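PDB 3H0N: uncharacterized protein DUF1470 from Jannaschia sp. CCS1, which is of unknown function but joins an ABATE domain to a treble-clef zinc finger and may act as a transcription regulator. Local coordinates for residues T87-L92 against E131-E136; L69-I74 against D154-D159. All coordinates share one frame; numbering follows the deposited sequence. Where two conformers were deposited one is given.

Interaction 1 (T87-L92 against E131-E136); sequences TALNHL and EGLARE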
loop_
_atom_site.group_PDB
_atom_site.type_symbol
_atom_site.label_atom_id
_atom_site.label_comp_id
_atom_site.label_asym_id
_atom_site.label_seq_id
_atom_site.Cartn_x
_atom_site.Cartn_y
_atom_site.Cartn_z
ATOM N N THR A 87 -4.237 15.765 7.814
ATOM C CA THR A 87 -4.110 15.929 9.267
ATOM C C THR A 87 -5.030 14.966 9.978
ATOM O O THR A 87 -4.630 14.263 10.915
ATOM C CB THR A 87 -4.403 17.384 9.659
ATOM O OG1 THR A 87 -3.406 18.192 9.018
ATOM C CG2 THR A 87 -4.400 17.576 11.206
ATOM N N ALA A 88 -6.257 14.879 9.489
ATOM C CA ALA A 88 -7.248 13.990 10.114
ATOM C C ALA A 88 -6.893 12.523 9.910
ATOM O O ALA A 88 -6.934 11.723 10.852
ATOM C CB ALA A 88 -8.611 14.266 9.555
ATOM N N LEU A 89 -6.484 12.147 8.705
ATOM C CA LEU A 89 -6.140 10.747 8.459
ATOM C C LEU A 89 -4.896 10.316 9.250
ATOM O O LEU A 89 -4.852 9.220 9.807
ATOM C CB LEU A 89 -5.934 10.518 6.961
ATOM C CG LEU A 89 -7.183 10.686 6.081
ATOM C CD1 LEU A 89 -6.817 10.749 4.610
ATOM C CD2 LEU A 89 -8.213 9.565 6.330
ATOM N N ASN A 90 -3.913 11.203 9.359
ATOM C CA ASN A 90 -2.696 10.903 10.136
ATOM C C ASN A 90 -3.016 10.654 11.585
ATOM O O ASN A 90 -2.437 9.777 12.210
ATOM C CB ASN A 90 -1.658 12.012 10.006
ATOM C CG ASN A 90 -0.953 12.004 8.689
ATOM O OD1 ASN A 90 -0.990 11.006 7.960
ATOM N ND2 ASN A 90 -0.209 13.079 8.409
ATOM N N HIS A 91 -3.953 11.403 12.116
ATOM C CA HIS A 91 -4.324 11.225 13.498
ATOM C C HIS A 91 -5.036 9.896 13.720
ATOM O O HIS A 91 -4.807 9.239 14.734
ATOM C CB HIS A 91 -5.208 12.362 13.955
ATOM C CG HIS A 91 -5.713 12.199 15.350
ATOM N ND1 HIS A 91 -7.029 11.909 15.627
ATOM C CD2 HIS A 91 -5.080 12.270 16.542
ATOM C CE1 HIS A 91 -7.189 11.830 16.938
ATOM N NE2 HIS A 91 -6.023 12.044 17.513
ATOM N N LEU A 92 -5.876 9.492 12.771
ATOM C CA LEU A 92 -6.527 8.171 12.859
ATOM C C LEU A 92 -5.527 7.015 12.797
ATOM O O LEU A 92 -5.677 6.027 13.523
ATOM C CB LEU A 92 -7.604 8.007 11.791
ATOM C CG LEU A 92 -8.765 8.980 11.891
ATOM C CD1 LEU A 92 -9.603 8.772 10.665
ATOM C CD2 LEU A 92 -9.532 8.740 13.203
ATOM N N GLU A 131 -6.095 4.260 5.985
ATOM C CA GLU A 131 -4.985 3.921 5.066
ATOM C C GLU A 131 -5.467 3.946 3.608
ATOM O O GLU A 131 -4.769 4.381 2.702
ATOM C CB GLU A 131 -4.303 2.589 5.403
ATOM C CG GLU A 131 -3.068 2.278 4.530
ATOM C CD GLU A 131 -3.367 1.716 3.137
ATOM O OE1 GLU A 131 -4.463 1.137 2.918
ATOM O OE2 GLU A 131 -2.469 1.848 2.251
ATOM N N GLY A 132 -6.685 3.466 3.378
ATOM C CA GLY A 132 -7.196 3.401 1.996
ATOM C C GLY A 132 -7.335 4.785 1.385
ATOM O O GLY A 132 -6.935 5.046 0.233
ATOM N N LEU A 133 -7.879 5.706 2.167
ATOM C CA LEU A 133 -7.968 7.095 1.695
ATOM C C LEU A 133 -6.600 7.730 1.561
ATOM O O LEU A 133 -6.302 8.410 0.574
ATOM C CB LEU A 133 -8.866 7.946 2.579
ATOM C CG LEU A 133 -10.308 7.520 2.599
ATOM C CD1 LEU A 133 -11.069 8.417 3.580
ATOM C CD2 LEU A 133 -10.965 7.506 1.238
ATOM N N ALA A 134 -5.743 7.517 2.557
ATOM C CA ALA A 134 -4.374 8.054 2.524
ATOM C C ALA A 134 -3.613 7.589 1.281
ATOM O O ALA A 134 -2.851 8.350 0.673
ATOM C CB ALA A 134 -3.592 7.723 3.816
ATOM N N ARG A 135 -3.780 6.321 0.947
ATOM C CA ARG A 135 -3.080 5.756 -0.200
ATOM C C ARG A 135 -3.450 6.447 -1.487
ATOM O O ARG A 135 -2.635 6.701 -2.364
ATOM C CB ARG A 135 -3.312 4.256 -0.265
ATOM C CG ARG A 135 -2.368 3.582 -1.227
ATOM C CD ARG A 135 -2.756 2.186 -1.573
ATOM N NE ARG A 135 -3.305 1.418 -0.484
ATOM C CZ ARG A 135 -4.172 0.427 -0.668
ATOM N NH1 ARG A 135 -4.495 0.032 -1.871
ATOM N NH2 ARG A 135 -4.694 -0.184 0.373
ATOM N N GLU A 136 -4.739 6.764 -1.635
ATOM C CA GLU A 136 -5.169 7.455 -2.844
ATOM C C GLU A 136 -4.645 8.894 -2.940
ATOM O O GLU A 136 -4.391 9.384 -4.035
ATOM C CB GLU A 136 -6.696 7.452 -2.972
ATOM C CG GLU A 136 -7.337 6.064 -3.095
ATOM C CD GLU A 136 -6.763 5.183 -4.163
ATOM O OE1 GLU A 136 -6.223 5.715 -5.162
ATOM O OE2 GLU A 136 -6.835 3.934 -3.977
#
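Leu-89 lays its forked end over the root of Leu-133, its two methyls lying on the beta carbon. CD1 of Leu-89 stands 4.0 Å from CB of Leu-133, and CD2 of Leu-89 is 4.1 Å from the same CB and equally far from CD1 of Leu-133. The two leucine side chains cross at about a right angle, both branches of Leu-89 resting at the stem of Leu-133. In Leu-89 the chain runs beside the backbone N with CG anti to the carbonyl carbon (chi1 -66°), which carries the fork from helix 82-95 across to helix 121-138. There CD1 also lies against the backbone, 4.0 Å from N of Ala-134, while the methyl of that alanine is a looser neighbour. CA of Leu-89 and CA of Ala-134 are 6.8 Å apart, the nearest such pair, a closeness that the small alanine side chain probably permits.

With both branches gone, replacing Leu-89 by an alanine is likely to open a gap over CB of Leu-133 and the backbone at Ala-134. Ala-130 and Ile-137 of helix 121-138 also meet Leu-89, and Leu-102 of the second subunit packs on both Leu-89 and Ala-134, so this helix packing adjoins the dimer interface.

On another side of helix 121-138, Arg-135 grips Glu-131 side-on: NE reaches OE2 of Glu-131 and NH2 reaches OE1 of Glu-131, each at 2.9 Å and each on a syn lone pair. The NE bond is nearly straight at 173°, and the carboxylate lies at the guanidinium edge, in its plane. The charges of Arg-135 and Glu-131 are thus paired within their own helix, Glu-136 pairs with Arg-9, and what joins the two segments is apolar van der Waals contact, without a polar bond to fix its direction.

Interaction 2 (L69-I74 against D154-D159); sequences LLHTAI and DRVYFD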
loop_
_atom_site.group_PDB
_atom_site.type_symbol
_atom_site.label_atom_id
_atom_site.label_comp_id
_atom_site.label_asym_id
_atom_site.label_seq_id
_atom_site.Cartn_x
_atom_site.Cartn_y
_atom_site.Cartn_z
ATOM N N LEU A 69 -16.066 11.283 10.420
ATOM C CA LEU A 69 -14.655 11.610 10.168
ATOM C C LEU A 69 -14.283 11.372 8.710
ATOM O O LEU A 69 -13.612 12.194 8.065
ATOM C CB LEU A 69 -13.760 10.801 11.103
ATOM C CG LEU A 69 -13.926 11.146 12.580
ATOM C CD1 LEU A 69 -13.373 10.007 13.453
ATOM C CD2 LEU A 69 -13.253 12.508 12.888
ATOM N N LEU A 70 -14.700 10.244 8.145
ATOM C CA LEU A 70 -14.337 9.949 6.750
ATOM C C LEU A 70 -15.066 10.910 5.818
ATOM O O LEU A 70 -14.510 11.293 4.804
ATOM C CB LEU A 70 -14.630 8.486 6.378
ATOM C CG LEU A 70 -13.898 7.418 7.166
ATOM C CD1 LEU A 70 -14.394 6.033 6.838
ATOM C CD2 LEU A 70 -12.380 7.517 6.949
ATOM N N HIS A 71 -16.303 11.283 6.154
ATOM C CA HIS A 71 -17.039 12.251 5.310
ATOM C C HIS A 71 -16.317 13.598 5.269
ATOM O O HIS A 71 -16.150 14.185 4.192
ATOM C CB HIS A 71 -18.475 12.448 5.739
ATOM C CG HIS A 71 -19.218 13.387 4.822
ATOM N ND1 HIS A 71 -19.421 14.714 5.124
ATOM C CD2 HIS A 71 -19.719 13.201 3.573
ATOM C CE1 HIS A 71 -20.057 15.295 4.123
ATOM N NE2 HIS A 71 -20.269 14.398 3.170
ATOM N N THR A 72 -15.856 14.061 6.418
ATOM C CA THR A 72 -15.091 15.320 6.480
ATOM C C THR A 72 -13.850 15.227 5.592
ATOM O O THR A 72 -13.541 16.154 4.838
ATOM C CB THR A 72 -14.725 15.659 7.905
ATOM O OG1 THR A 72 -15.942 15.809 8.644
ATOM C CG2 THR A 72 -13.921 16.948 7.980
ATOM N N ALA A 73 -13.142 14.108 5.647
ATOM C CA ALA A 73 -11.948 13.933 4.828
ATOM C C ALA A 73 -12.270 13.905 3.352
ATOM O O ALA A 73 -11.587 14.513 2.528
ATOM C CB ALA A 73 -11.171 12.620 5.250
ATOM N N ILE A 74 -13.273 13.134 2.977
ATOM C CA ILE A 74 -13.645 13.002 1.572
ATOM C C ILE A 74 -14.173 14.329 1.007
ATOM O O ILE A 74 -13.820 14.712 -0.115
ATOM C CB ILE A 74 -14.633 11.837 1.312
ATOM C CG1 ILE A 74 -13.920 10.518 1.556
ATOM C CG2 ILE A 74 -15.192 11.910 -0.076
ATOM C CD1 ILE A 74 -14.874 9.319 1.740
ATOM N N ASP A 154 -26.179 14.376 -2.447
ATOM C CA ASP A 154 -24.802 14.710 -2.044
ATOM C C ASP A 154 -23.978 13.514 -1.624
ATOM O O ASP A 154 -23.014 13.626 -0.854
ATOM C CB ASP A 154 -24.777 15.823 -1.010
ATOM C CG ASP A 154 -25.277 15.404 0.336
ATOM O OD1 ASP A 154 -25.876 14.347 0.506
ATOM O OD2 ASP A 154 -25.047 16.196 1.274
ATOM N N ARG A 155 -24.306 12.384 -2.202
ATOM C CA ARG A 155 -23.494 11.202 -1.998
ATOM C C ARG A 155 -22.127 11.392 -2.647
ATOM O O ARG A 155 -21.957 12.112 -3.631
ATOM C CB ARG A 155 -24.179 9.958 -2.545
ATOM C CG ARG A 155 -25.516 9.620 -1.941
ATOM C CD ARG A 155 -25.518 9.452 -0.447
ATOM N NE ARG A 155 -25.712 10.699 0.256
ATOM C CZ ARG A 155 -25.622 10.834 1.586
ATOM N NH1 ARG A 155 -25.368 9.808 2.381
ATOM N NH2 ARG A 155 -25.829 12.023 2.157
ATOM N N VAL A 156 -21.155 10.712 -2.063
ATOM C CA VAL A 156 -19.760 10.790 -2.510
ATOM C C VAL A 156 -19.440 9.642 -3.467
ATOM O O VAL A 156 -20.090 8.597 -3.486
ATOM C CB VAL A 156 -18.757 10.788 -1.328
ATOM C CG1 VAL A 156 -19.023 11.969 -0.395
ATOM C CG2 VAL A 156 -18.722 9.481 -0.581
ATOM N N TYR A 157 -18.391 9.861 -4.258
ATOM C CA TYR A 157 -17.927 8.815 -5.157
ATOM C C TYR A 157 -16.458 9.006 -5.433
ATOM O O TYR A 157 -15.893 10.079 -5.233
ATOM C CB TYR A 157 -18.767 8.782 -6.462
ATOM C CG TYR A 157 -18.625 9.989 -7.327
ATOM C CD1 TYR A 157 -19.400 11.134 -7.071
ATOM C CD2 TYR A 157 -17.735 10.048 -8.394
ATOM C CE1 TYR A 157 -19.268 12.255 -7.850
ATOM C CE2 TYR A 157 -17.631 11.161 -9.191
ATOM C CZ TYR A 157 -18.364 12.289 -8.883
ATOM O OH TYR A 157 -18.253 13.426 -9.661
ATOM N N PHE A 158 -15.829 7.913 -5.862
ATOM C CA PHE A 158 -14.459 7.946 -6.355
ATOM C C PHE A 158 -14.528 7.544 -7.822
ATOM O O PHE A 158 -15.005 6.472 -8.172
ATOM C CB PHE A 158 -13.546 6.999 -5.582
ATOM C CG PHE A 158 -12.125 7.033 -6.041
ATOM C CD1 PHE A 158 -11.727 6.211 -7.066
ATOM C CD2 PHE A 158 -11.199 7.899 -5.506
ATOM C CE1 PHE A 158 -10.406 6.258 -7.561
ATOM C CE2 PHE A 158 -9.895 7.925 -5.945
ATOM C CZ PHE A 158 -9.511 7.097 -6.992
ATOM N N ASP A 159 -14.113 8.452 -8.686
ATOM C CA ASP A 159 -14.170 8.279 -10.141
ATOM C C ASP A 159 -13.124 7.267 -10.601
ATOM O O ASP A 159 -11.903 7.492 -10.466
ATOM C CB ASP A 159 -13.905 9.633 -10.811
ATOM C CG ASP A 159 -14.081 9.616 -12.324
ATOM O OD1 ASP A 159 -14.251 8.539 -12.942
ATOM O OD2 ASP A 159 -14.032 10.753 -12.879
HETATM O O HOH W 1 -21.577 15.224 0.862
#
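The imidazole of His-71 has a water at its edge, in the ring plane, and CG1 of Val-156 beside it, approaching obliquely 4.2 Å from CD2 of His-71. The water sits 2.8 Å from NE2 of His-71 and donates a hydrogen bond to the carbonyl O of Asp-154, also at 2.8 Å, so one molecule ties the helix side chain to the backbone just ahead of the strand. The ring reaches both partners because chi1 of His-71 (-177°) places CG opposite the backbone nitrogen. A second flat group, the guanidinium of Arg-155, takes OD1 of Asp-154 at its edge and in its plane. In this salt bridge NH2 of Arg-155 stands 2.9 Å from OD1 of Asp-154, on the syn side of the carboxylate but 30° out of its plane. OD1 of Asp-154 also accepts from N of Ser-26.

Strand 156-158 pairs antiparallel with 145-147, and the turn between them carries Cys-148 and Cys-153, two of the four zinc ligands. This hairpin is part of the treble-clef zinc finger; Cys-169 and Cys-173 complete the site, and the side chain of Val-156, about 9 Å from the zinc ion, is not a ligand.

One turn of helix on from His-71, Ile-74 makes the closest apolar contact: its CG2 rests 3.8 Å from CG1 of Val-156 and nearly as close to CB of Val-156. The two side chains cross at about a right angle. Phe-145 on the partner strand also touches Ile-74, and Ile-147 packs on Val-156 from within the hairpin.

In the fold
Along the chain, residues 69-74 come first, on helix 58-78, and the next helix, 82-95, brings in 87-92. After the 101-104/110-113 hairpin, helix 121-138 returns with 131-136, and interaction 1 closes a loop of 38 residues. The chain then enters the zinc finger, where 154-159 packs back on 69-74; interaction 2 thus closes a loop of 79 residues with interaction 1 nested inside it. Their centres lie 13 Å apart. Leu-133 links them directly by packing on Leu-70 and Ile-74, and Glu-136 meets Phe-158. Interaction 1 joins two helices of the putative regulator domain, whereas interaction 2 fastens the finger to that helical body.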